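Local coordinates for protein 2,3,4,5-tetrahydropyridine-2,6-dicarboxylate N-succinyltransferase (Campylobacter jejuni, PDB 2RIJ) that probably catalyses succinyl transfer from succinyl-CoA to tetrahydrodipicolinate, the first step of the succinylase route to lysine, and is expected to work as a homotrimer, at residues R207-I212 with T218-S223. Residues are numbered along the deposited sequence; the frame is centred on the assembly and turned at random.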
ATOM      1  N   ARG A 207     -21.855 -41.011  13.984  1.00 22.19           N
ATOM      2  CA  ARG A 207     -20.989 -40.200  14.770  1.00 21.11           C
ATOM      3  C   ARG A 207     -20.045 -41.106  15.573  1.00 22.18           C
ATOM      4  O   ARG A 207     -20.388 -42.229  15.955  1.00 20.87           O
ATOM      5  CB  ARG A 207     -21.805 -39.283  15.666  1.00 19.96           C
ATOM      6  CG  ARG A 207     -22.573 -38.236  14.808  1.00 22.70           C
ATOM      7  CD  ARG A 207     -23.748 -37.707  15.408  1.00 31.52           C
ATOM      8  NE  ARG A 207     -24.369 -36.693  14.563  1.00 21.01           N
ATOM      9  CZ  ARG A 207     -25.348 -35.940  14.986  1.00 25.79           C
ATOM     10  NH1 ARG A 207     -25.804 -36.107  16.197  1.00 28.15           N
ATOM     11  NH2 ARG A 207     -25.849 -35.018  14.218  1.00 20.61           N
ATOM     12  N   PHE A 208     -18.889 -40.553  15.864  1.00 20.39           N
ATOM     13  CA  PHE A 208     -17.844 -41.174  16.719  1.00 20.44           C
ATOM     14  C   PHE A 208     -18.367 -41.685  18.048  1.00 19.56           C
ATOM     15  O   PHE A 208     -18.091 -42.822  18.402  1.00 19.15           O
ATOM     16  CB  PHE A 208     -16.734 -40.111  16.892  1.00 19.01           C
ATOM     17  CG  PHE A 208     -15.557 -40.481  17.723  1.00 18.79           C
ATOM     18  CD1 PHE A 208     -15.593 -40.301  19.103  1.00 18.33           C
ATOM     19  CD2 PHE A 208     -14.327 -40.833  17.118  1.00 17.42           C
ATOM     20  CE1 PHE A 208     -14.463 -40.522  19.888  1.00 21.51           C
ATOM     21  CE2 PHE A 208     -13.206 -41.053  17.890  1.00 17.12           C
ATOM     22  CZ  PHE A 208     -13.286 -40.926  19.300  1.00 19.27           C
ATOM     23  N   LEU A 209     -19.168 -40.879  18.760  1.00 21.02           N
ATOM     24  CA  LEU A 209     -19.606 -41.263  20.085  1.00 22.64           C
ATOM     25  C   LEU A 209     -20.683 -42.361  20.073  1.00 21.36           C
ATOM     26  O   LEU A 209     -20.999 -42.918  21.101  1.00 21.54           O
ATOM     27  CB  LEU A 209     -20.014 -40.015  20.914  1.00 19.85           C
ATOM     28  CG  LEU A 209     -18.848 -39.146  21.399  1.00 19.73           C
ATOM     29  CD1 LEU A 209     -19.457 -37.843  22.015  1.00 17.50           C
ATOM     30  CD2 LEU A 209     -17.927 -39.883  22.407  1.00 19.37           C
ATOM     31  N   ALA A 210     -21.210 -42.705  18.892  1.00 20.18           N
ATOM     32  CA  ALA A 210     -22.111 -43.843  18.813  1.00 21.08           C
ATOM     33  C   ALA A 210     -21.275 -45.140  18.932  1.00 19.59           C
ATOM     34  O   ALA A 210     -21.846 -46.234  19.131  1.00 21.19           O
ATOM     35  CB  ALA A 210     -22.963 -43.827  17.495  1.00 19.70           C
ATOM     36  N   HIS A 211     -19.955 -45.025  18.821  1.00 21.99           N
ATOM     37  CA  HIS A 211     -19.071 -46.216  18.702  1.00 22.06           C
ATOM     38  C   HIS A 211     -17.845 -46.274  19.621  1.00 21.88           C
ATOM     39  O   HIS A 211     -17.389 -47.372  19.935  1.00 23.40           O
ATOM     40  CB  HIS A 211     -18.596 -46.362  17.246  1.00 22.19           C
ATOM     41  CG  HIS A 211     -19.699 -46.635  16.292  1.00 22.92           C
ATOM     42  ND1 HIS A 211     -20.171 -47.904  16.032  1.00 19.20           N
ATOM     43  CD2 HIS A 211     -20.470 -45.787  15.570  1.00 21.14           C
ATOM     44  CE1 HIS A 211     -21.193 -47.820  15.197  1.00 23.42           C
ATOM     45  NE2 HIS A 211     -21.413 -46.547  14.921  1.00 20.14           N
ATOM     46  N   ILE A 212     -17.280 -45.123  19.990  1.00 20.47           N
ATOM     47  CA  ILE A 212     -15.978 -45.051  20.638  1.00 20.42           C
ATOM     48  C   ILE A 212     -16.129 -44.358  21.973  1.00 21.67           C
ATOM     49  O   ILE A 212     -16.863 -43.384  22.088  1.00 21.17           O
ATOM     50  CB  ILE A 212     -14.990 -44.240  19.742  1.00 19.37           C
ATOM     51  CG1 ILE A 212     -15.005 -44.826  18.303  1.00 25.73           C
ATOM     52  CG2 ILE A 212     -13.535 -44.131  20.374  1.00 20.89           C
ATOM     53  CD1 ILE A 212     -14.347 -46.180  18.113  1.00 24.88           C
ATOM     54  N   THR A 218     -10.026 -37.012  27.364  1.00 22.84           N
ATOM     55  CA  THR A 218     -10.487 -36.570  26.054  1.00 21.65           C
ATOM     56  C   THR A 218     -11.912 -36.131  26.177  1.00 20.62           C
ATOM     57  O   THR A 218     -12.774 -36.807  26.763  1.00 20.83           O
ATOM     58  CB  THR A 218     -10.337 -37.671  25.031  1.00 24.20           C
ATOM     59  OG1 THR A 218      -8.963 -37.995  24.949  1.00 24.76           O
ATOM     60  CG2 THR A 218     -10.875 -37.275  23.658  1.00 19.88           C
ATOM     61  N   ARG A 219     -12.174 -34.952  25.645  1.00 19.00           N
ATOM     62  CA  ARG A 219     -13.536 -34.372  25.702  1.00 18.53           C
ATOM     63  C   ARG A 219     -14.063 -34.018  24.332  1.00 21.00           C
ATOM     64  O   ARG A 219     -13.327 -33.465  23.501  1.00 22.54           O
ATOM     65  CB  ARG A 219     -13.494 -33.156  26.593  1.00 17.21           C
ATOM     66  CG  ARG A 219     -12.949 -33.483  27.978  1.00 21.12           C
ATOM     67  CD  ARG A 219     -13.009 -32.297  28.927  1.00 23.91           C
ATOM     68  NE  ARG A 219     -12.025 -31.283  28.572  1.00 25.17           N
ATOM     69  CZ  ARG A 219     -12.155 -29.967  28.645  1.00 27.34           C
ATOM     70  NH1 ARG A 219     -13.282 -29.362  29.014  1.00 23.47           N
ATOM     71  NH2 ARG A 219     -11.107 -29.228  28.316  1.00 25.42           N
ATOM     72  N   ILE A 220     -15.347 -34.307  24.105  1.00 20.53           N
ATOM     73  CA  ILE A 220     -16.026 -33.964  22.870  1.00 20.08           C
ATOM     74  C   ILE A 220     -17.312 -33.338  23.316  1.00 18.54           C
ATOM     75  O   ILE A 220     -18.230 -34.033  23.846  1.00 17.91           O
ATOM     76  CB  ILE A 220     -16.329 -35.192  22.026  1.00 18.52           C
ATOM     77  CG1 ILE A 220     -15.046 -35.884  21.588  1.00 23.56           C
ATOM     78  CG2 ILE A 220     -17.272 -34.837  20.882  1.00 19.15           C
ATOM     79  CD1 ILE A 220     -15.269 -37.324  21.028  1.00 22.20           C
ATOM     80  N   LEU A 221     -17.414 -32.032  23.175  1.00 19.29           N
ATOM     81  CA  LEU A 221     -18.549 -31.286  23.813  1.00 21.64           C
ATOM     82  C   LEU A 221     -19.852 -31.332  23.036  1.00 22.39           C
ATOM     83  O   LEU A 221     -20.868 -30.832  23.508  1.00 21.00           O
ATOM     84  CB  LEU A 221     -18.152 -29.830  24.146  1.00 18.57           C
ATOM     85  CG  LEU A 221     -17.473 -29.631  25.508  1.00 21.60           C
ATOM     86  CD1 LEU A 221     -16.133 -30.328  25.539  1.00 18.25           C
ATOM     87  CD2 LEU A 221     -17.373 -28.114  25.853  1.00 19.39           C
ATOM     88  N   GLU A 222     -19.827 -31.963  21.869  1.00 21.25           N
ATOM     89  CA  GLU A 222     -21.026 -32.189  21.078  1.00 21.63           C
ATOM     90  C   GLU A 222     -20.743 -33.260  20.038  1.00 21.28           C
ATOM     91  O   GLU A 222     -19.837 -33.123  19.198  1.00 19.62           O
ATOM     92  CB  GLU A 222     -21.527 -30.900  20.404  1.00 21.56           C
ATOM     93  CG  GLU A 222     -22.658 -31.066  19.348  1.00 24.19           C
ATOM     94  CD  GLU A 222     -23.753 -32.113  19.711  1.00 38.61           C
ATOM     95  OE1 GLU A 222     -24.143 -32.172  20.915  1.00 39.74           O
ATOM     96  OE2 GLU A 222     -24.224 -32.899  18.808  1.00 43.44           O
ATOM     97  N   SER A 223     -21.522 -34.332  20.107  1.00 23.29           N
ATOM     98  CA  SER A 223     -21.338 -35.488  19.242  1.00 21.18           C
ATOM     99  C   SER A 223     -21.388 -35.182  17.746  1.00 22.60           C
ATOM    100  O   SER A 223     -20.637 -35.748  17.015  1.00 18.58           O
ATOM    101  CB  SER A 223     -22.365 -36.603  19.546  1.00 24.96           C
ATOM    102  OG  SER A 223     -22.101 -37.789  18.791  1.00 26.63           O
TER
HETATM  103  O   HOH W   1     -19.305 -38.085  18.082  1.00 18.18           O
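Phe208 and Leu209, on a short 3-10 turn, pack against Ile220, and Leu209 also meets Ser223, in a buried, mainly apolar contact that joins the loop after strand 201-203 to strand 219-220 and the turn beyond it. Ile220 CD1 lies 3.5 Å from Phe208 CE1, the isoleucine crossing the aromatic side chain at about a right angle. With CG1 anti to its carbonyl carbon (chi1 -63°), Ile220 sends CD1 to the ring and against the Leu209 branch, while CG2 meets Leu209 CD1 at 3.9 Å; these two side chains meet tip to tip. From within 207-212, Ile212 CB lies over one face of the Phe208 ring, toward the rim.

The polar link is a water, which accepts from Leu209 N at 2.9 Å and donates to Ser223 O, also at 2.9 Å. Arg207 CB, CG and CD all pass Ser223 OG, CB closest at 3.5 Å. The Arg207 guanidinium lies 4.4 Å, NH1 to OE2, from Glu222 with that oxygen well out of plane, a proximity of charges alone; the salt bridges of both residues are intersubunit, Arg207 NH2 pairing with Glu222 of the third subunit and Glu222 OE1 with Arg207 of the second.

Strand 219-220 is the outermost strand of its sheet within this chain, followed by 237-238 and 256-257, while Ile220 and Ser223 make backbone hydrogen bonds to the second subunit. This is consistent with 3-10 turn 208-210 packing at the start of the left-handed parallel beta-helix of hexapeptide-repeat acyltransferases.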